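Local coordinates for LIM domain only protein 7 (Homo sapiens, PDB 2EAQ), which contains a PDZ domain, a module that in its relatives binds short peptide tails of partner proteins, so it probably serves in protein-protein interaction, at residues Ser3-Ser8 and Met83-Tyr88; Ser8-Pro13 and Thr78-Met83. One frame throughout, in Å; residues are numbered along the deposited sequence.

Contact 1: Ser3-Ser8 and Met83-Tyr88; sequences SDMRIS and MDVRRY
The carboxylate of D84 meets the guanidinium of R6 at its edge. The two planes are 18° apart, nearly coplanar. R6 NE gives a straight bond to D84 OD1 (2.8 Å), on the syn lone pair. R6 NH2 reaches D84 OD2 at 3.1 Å, from the syn side but tilted out of the carboxylate plane. The R6 chain bends at chi3 (-79°), which turns this NE edge to the acid. The carboxylate of D4 instead stands over one face of the R86 guanidinium, steeply turned at 69°, with OD2 toward the rim. D4 OD1 lies 2.9 Å from R86 NE, but well out of the plane, and no N-H points at it. The sulfur of M5 lies over one face of the R87 guanidinium, with SD 3.5 Å from R87 CZ. The end of M5 is poorly defined, so this contact is tentative. R87 finds its charge partner elsewhere, through NE to D50, and its NH2 bonds to Q45 O.

M5 CG also packs on V85 CG2 at 3.5 Å, and I7 CD1 touches the same methyl. The contact joins the first and last strands of the PDZ domain. These antiparallel strands pair by backbone bonds: S3 with R87, M5 with V85 and I7 with M83, each pair exchanging two. A water joins S3 OG to R87 O.

The two faces of the sheet differ in character. On one, each acid faces an arginine of the other strand, D4 with R86 and D84 with R6. S3, M5, I7, M83, V85 and R87 lie on the other face, apolar in its middle. The two-point grip of R6 should fix both D84 oxygens, whereas the D4-R86 salt bridge rests on charge alone, with no directed N-H to set its rotation.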
loop_
_atom_site.group_PDB
_atom_site.type_symbol
_atom_site.label_atom_id
_atom_site.label_comp_id
_atom_site.label_asym_id
_atom_site.label_seq_id
_atom_site.Cartn_x
_atom_site.Cartn_y
_atom_site.Cartn_z
ATOM N N SER A 3 -5.898 11.361 10.019
ATOM C CA SER A 3 -7.094 11.127 9.227
ATOM C C SER A 3 -6.990 9.781 8.575
ATOM O O SER A 3 -5.905 9.410 8.117
ATOM C CB SER A 3 -7.218 12.156 8.129
ATOM O OG SER A 3 -7.246 13.449 8.705
ATOM N N ASP A 4 -8.072 9.032 8.582
ATOM C CA ASP A 4 -8.157 7.749 7.929
ATOM C C ASP A 4 -8.677 8.029 6.548
ATOM O O ASP A 4 -9.547 8.899 6.387
ATOM C CB ASP A 4 -9.128 6.789 8.619
ATOM C CG ASP A 4 -8.541 6.189 9.858
ATOM O OD1 ASP A 4 -7.310 6.097 9.896
ATOM O OD2 ASP A 4 -9.284 5.818 10.785
ATOM N N MET A 5 -8.150 7.328 5.547
ATOM C CA MET A 5 -8.617 7.530 4.173
ATOM C C MET A 5 -8.385 6.278 3.352
ATOM O O MET A 5 -7.665 5.359 3.788
ATOM C CB MET A 5 -7.944 8.708 3.545
ATOM C CG MET A 5 -6.433 8.556 3.496
ATOM S SD MET A 5 -5.262 9.976 3.105
ATOM C CE MET A 5 -5.835 10.865 3.447
ATOM N N ARG A 6 -9.029 6.213 2.193
ATOM C CA ARG A 6 -8.947 5.065 1.303
ATOM C C ARG A 6 -8.312 5.556 0.028
ATOM O O ARG A 6 -8.708 6.621 -0.467
ATOM C CB ARG A 6 -10.362 4.502 1.050
ATOM C CG ARG A 6 -10.459 3.254 0.240
ATOM C CD ARG A 6 -11.845 2.655 0.550
ATOM N NE ARG A 6 -11.771 1.954 1.850
ATOM C CZ ARG A 6 -12.816 1.466 2.530
ATOM N NH1 ARG A 6 -14.063 1.605 2.062
ATOM N NH2 ARG A 6 -12.624 0.804 3.675
ATOM N N ILE A 7 -7.306 4.875 -0.506
ATOM C CA ILE A 7 -6.642 5.331 -1.724
ATOM C C ILE A 7 -6.680 4.223 -2.760
ATOM O O ILE A 7 -6.240 3.107 -2.485
ATOM C CB ILE A 7 -5.205 5.713 -1.414
ATOM C CG1 ILE A 7 -5.173 6.825 -0.355
ATOM C CG2 ILE A 7 -4.469 6.160 -2.721
ATOM C CD1 ILE A 7 -3.714 7.320 -0.008
ATOM N N SER A 8 -7.213 4.503 -3.941
ATOM C CA SER A 8 -7.310 3.512 -4.993
ATOM C C SER A 8 -6.175 3.683 -5.980
ATOM O O SER A 8 -5.935 4.778 -6.459
ATOM C CB SER A 8 -8.641 3.703 -5.702
ATOM O OG SER A 8 -8.783 2.565 -6.620
ATOM N N MET A 83 -6.198 0.842 -0.807
ATOM C CA MET A 83 -5.456 0.898 0.458
ATOM C C MET A 83 -6.113 1.696 1.519
ATOM O O MET A 83 -6.524 2.827 1.231
ATOM C CB MET A 83 -4.079 1.514 0.211
ATOM C CG MET A 83 -3.250 0.959 -1.005
ATOM S SD MET A 83 -1.486 1.608 -1.072
ATOM C CE MET A 83 -1.386 1.979 0.745
ATOM N N ASP A 84 -6.268 1.153 2.700
ATOM C CA ASP A 84 -6.787 1.974 3.801
ATOM C C ASP A 84 -5.554 2.461 4.541
ATOM O O ASP A 84 -4.713 1.626 4.922
ATOM C CB ASP A 84 -7.670 1.147 4.724
ATOM C CG ASP A 84 -9.000 0.860 4.131
ATOM O OD1 ASP A 84 -9.287 1.432 3.092
ATOM O OD2 ASP A 84 -9.753 0.084 4.730
ATOM N N VAL A 85 -5.353 3.761 4.633
ATOM C CA VAL A 85 -4.220 4.339 5.301
ATOM C C VAL A 85 -4.626 5.342 6.343
ATOM O O VAL A 85 -5.760 5.834 6.387
ATOM C CB VAL A 85 -3.211 5.020 4.283
ATOM C CG1 VAL A 85 -2.875 4.067 3.130
ATOM C CG2 VAL A 85 -3.746 6.308 3.753
ATOM N N ARG A 86 -3.688 5.654 7.213
ATOM C CA ARG A 86 -3.842 6.667 8.269
ATOM C C ARG A 86 -2.723 7.655 7.998
ATOM O O ARG A 86 -1.529 7.313 7.999
ATOM C CB ARG A 86 -3.670 6.009 9.636
ATOM C CG ARG A 86 -3.820 6.944 10.793
ATOM C CD ARG A 86 -4.260 6.168 12.025
ATOM N NE ARG A 86 -5.136 5.085 11.604
ATOM C CZ ARG A 86 -6.171 4.609 12.283
ATOM N NH1 ARG A 86 -6.495 5.129 13.453
ATOM N NH2 ARG A 86 -6.866 3.585 11.790
ATOM N N ARG A 87 -3.086 8.912 7.803
ATOM C CA ARG A 87 -2.167 9.998 7.502
ATOM C C ARG A 87 -2.099 10.919 8.689
ATOM O O ARG A 87 -3.132 11.431 9.147
ATOM C CB ARG A 87 -2.649 10.741 6.257
ATOM C CG ARG A 87 -1.683 11.865 5.857
ATOM C CD ARG A 87 -1.974 12.434 4.483
ATOM N NE ARG A 87 -1.759 11.401 3.463
ATOM C CZ ARG A 87 -2.216 11.451 2.207
ATOM N NH1 ARG A 87 -2.957 12.503 1.789
ATOM N NH2 ARG A 87 -1.938 10.455 1.366
ATOM N N TYR A 88 -0.887 11.117 9.202
ATOM C CA TYR A 88 -0.789 11.952 10.391
ATOM C C TYR A 88 -0.522 13.391 10.002
ATOM O O TYR A 88 0.237 13.670 9.077
ATOM C CB TYR A 88 0.298 11.367 11.314
ATOM C CG TYR A 88 -0.026 9.953 11.827
ATOM C CD1 TYR A 88 -0.659 9.743 13.067
ATOM C CD2 TYR A 88 0.267 8.817 11.036
ATOM C CE1 TYR A 88 -0.973 8.429 13.500
ATOM C CE2 TYR A 88 -0.047 7.539 11.448
ATOM C CZ TYR A 88 -0.652 7.337 12.672
ATOM O OH TYR A 88 -0.845 6.035 13.042
HETATM O O HOH W 1 -4.227 13.728 8.285
#

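Contact 2: Ser8-Pro13 and Thr78-Met83; sequences SINQTP and TGHLVM. With NI (nickel (II) ion), chain B.
N10 and H80 pair through their side chains. H80 ND1 donates to N10 OD1 at 2.9 Å, almost straight and in the plane of both the ring and the amide carbonyl. The amide and ring planes are turned 69° from each other. The chi1 of N10 (-59°) puts its amide beside the backbone N, and chi2 (-85°) turns OD1 to H80 ND1. N10 ND2 makes a weak bond to S8 OG. With ND1 acting as donor, H80 NE2 is left to bind the nickel ion, at 2.2 Å. Two waters also bind the metal. One of them donates to T78 O (2.6 Å), which ties the end of a helix to the site.

Several backbone groups are paired. I9 and L81 exchange two bonds, and Q11 N reaches G79 O at 2.8 Å on a lone pair. The same oxygen receives a CA-H contact from N10. H80 N bonds to T78 OG1 at 3.1 Å, an ST turn. S8 O accepts from S44 OG, and Q11 NE2 bonds weakly to D18 O. G79 CA makes a CA-H...O contact with Q11 O at 3.3 Å. This close approach and the positive phi at the helix exit both suit a glycine.

I9 CD1 meets M83 SD at 3.5 Å on the buried face.

The contact therefore sits where helix 65-78 hands over to strand 80-88, beside the end of strand 2-10. M72 and A75 of the helix pack on L81, F19 touches I9, Q11 and L81, and P40 of helix 40-43 touches I9 and Q11. On its other side strand 80-88 pairs with strand 51-55.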
loop_
_atom_site.group_PDB
_atom_site.type_symbol
_atom_site.label_atom_id
_atom_site.label_comp_id
_atom_site.label_asym_id
_atom_site.label_seq_id
_atom_site.Cartn_x
_atom_site.Cartn_y
_atom_site.Cartn_z
ATOM N N SER A 8 -7.213 4.503 -3.941
ATOM C CA SER A 8 -7.310 3.512 -4.993
ATOM C C SER A 8 -6.175 3.683 -5.980
ATOM O O SER A 8 -5.935 4.778 -6.459
ATOM C CB SER A 8 -8.641 3.703 -5.702
ATOM O OG SER A 8 -8.783 2.565 -6.620
ATOM N N ILE A 9 -5.454 2.592 -6.213
ATOM C CA ILE A 9 -4.271 2.573 -7.119
ATOM C C ILE A 9 -4.555 1.458 -8.118
ATOM O O ILE A 9 -5.036 0.393 -7.739
ATOM C CB ILE A 9 -2.926 2.311 -6.342
ATOM C CG1 ILE A 9 -2.925 3.189 -5.085
ATOM C CG2 ILE A 9 -1.748 2.604 -7.259
ATOM C CD1 ILE A 9 -1.651 3.063 -4.260
ATOM N N ASN A 10 -4.288 1.698 -9.394
ATOM C CA ASN A 10 -4.613 0.713 -10.450
ATOM C C ASN A 10 -3.579 0.679 -11.522
ATOM O O ASN A 10 -3.049 1.739 -11.884
ATOM C CB ASN A 10 -5.947 1.072 -11.120
ATOM C CG ASN A 10 -7.086 1.109 -10.137
ATOM O OD1 ASN A 10 -7.687 0.085 -9.827
ATOM N ND2 ASN A 10 -7.370 2.281 -9.605
ATOM N N GLN A 11 -3.247 -0.515 -12.028
ATOM C CA GLN A 11 -2.326 -0.619 -13.160
ATOM C C GLN A 11 -2.683 -1.880 -13.921
ATOM O O GLN A 11 -3.602 -2.591 -13.523
ATOM C CB GLN A 11 -0.852 -0.585 -12.678
ATOM C CG GLN A 11 -0.470 -1.783 -11.821
ATOM C CD GLN A 11 0.941 -1.783 -11.387
ATOM O OE1 GLN A 11 1.500 -2.883 -11.185
ATOM N NE2 GLN A 11 1.536 -0.671 -11.287
ATOM N N THR A 12 -2.014 -2.119 -15.036
ATOM C CA THR A 12 -2.376 -3.295 -15.846
ATOM C C THR A 12 -2.242 -4.586 -15.081
ATOM O O THR A 12 -1.250 -4.778 -14.373
ATOM C CB THR A 12 -1.447 -3.362 -17.016
ATOM O OG1 THR A 12 -1.526 -2.106 -17.694
ATOM C CG2 THR A 12 -1.939 -4.404 -18.022
ATOM N N PRO A 13 -3.220 -5.463 -15.183
ATOM C CA PRO A 13 -3.111 -6.747 -14.462
ATOM C C PRO A 13 -1.889 -7.516 -14.966
ATOM O O PRO A 13 -1.597 -7.513 -16.184
ATOM C CB PRO A 13 -4.399 -7.496 -14.862
ATOM C CG PRO A 13 -5.410 -6.350 -15.175
ATOM C CD PRO A 13 -4.532 -5.280 -15.832
ATOM N N THR A 78 -3.609 -8.655 -9.951
ATOM C CA THR A 78 -4.914 -8.109 -10.423
ATOM C C THR A 78 -4.747 -6.662 -10.944
ATOM O O THR A 78 -5.600 -6.178 -11.745
ATOM C CB THR A 78 -5.967 -8.049 -9.298
ATOM O OG1 THR A 78 -5.541 -7.108 -8.305
ATOM C CG2 THR A 78 -6.156 -9.400 -8.639
ATOM N N GLY A 79 -3.721 -5.954 -10.456
ATOM C CA GLY A 79 -3.564 -4.558 -10.825
ATOM C C GLY A 79 -4.412 -3.596 -10.026
ATOM O O GLY A 79 -4.475 -2.395 -10.351
ATOM N N HIS A 80 -5.108 -4.078 -9.013
ATOM C CA HIS A 80 -5.967 -3.208 -8.203
ATOM C C HIS A 80 -5.544 -3.229 -6.758
ATOM O O HIS A 80 -5.356 -4.299 -6.128
ATOM C CB HIS A 80 -7.450 -3.653 -8.241
ATOM C CG HIS A 80 -8.032 -3.776 -9.605
ATOM N ND1 HIS A 80 -8.194 -2.693 -10.448
ATOM C CD2 HIS A 80 -8.476 -4.854 -10.274
ATOM C CE1 HIS A 80 -8.691 -3.112 -11.598
ATOM N NE2 HIS A 80 -8.863 -4.423 -11.517
ATOM N N LEU A 81 -5.331 -2.050 -6.231
ATOM C CA LEU A 81 -4.921 -1.929 -4.859
ATOM C C LEU A 81 -5.721 -0.819 -4.181
ATOM O O LEU A 81 -5.463 0.347 -4.439
ATOM C CB LEU A 81 -3.422 -1.643 -4.910
ATOM C CG LEU A 81 -2.629 -1.657 -3.644
ATOM C CD1 LEU A 81 -2.718 -2.999 -2.923
ATOM C CD2 LEU A 81 -1.184 -1.332 -4.075
ATOM N N VAL A 82 -6.671 -1.182 -3.324
ATOM C CA VAL A 82 -7.480 -0.213 -2.572
ATOM C C VAL A 82 -6.873 -0.241 -1.164
ATOM O O VAL A 82 -7.050 -1.238 -0.432
ATOM C CB VAL A 82 -8.963 -0.594 -2.547
ATOM C CG1 VAL A 82 -9.794 0.383 -1.689
ATOM C CG2 VAL A 82 -9.545 -0.486 -3.956
ATOM N N MET A 83 -6.198 0.842 -0.807
ATOM C CA MET A 83 -5.456 0.898 0.458
ATOM C C MET A 83 -6.113 1.696 1.519
ATOM O O MET A 83 -6.524 2.827 1.231
ATOM C CB MET A 83 -4.079 1.514 0.211
ATOM C CG MET A 83 -3.250 0.959 -1.005
ATOM S SD MET A 83 -1.486 1.608 -1.072
ATOM C CE MET A 83 -1.386 1.979 0.745
HETATM NI NI NI B . -9.622 -5.901 -12.952
HETATM O O HOH W 2 -7.884 -6.991 -12.624
HETATM O O HOH W 3 -10.623 -7.036 -11.555
#

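Contacts 1 and 2 are successive parts of one antiparallel pairing between strands 2-10 and 80-88. Their centres lie 15 Å apart, and they share S8 and M83. R6 CG packs on V82 CG1 across the junction, at 3.5 Å. In sequence, 8-13 and 78-83 fall between the segments 3-8 and 83-88, so contact 2 closes the inner, shorter loop. The pairing brings the two ends of the chain together, with the rest of the fold between them in sequence. Strand 80-88 is an inner strand of the sheet, while 2-10 is outermost within the chain. In PDZ domains peptides usually bind between the second strand, here 21-26, and the long helix, here 65-78, so this pairing probably lies outside that groove.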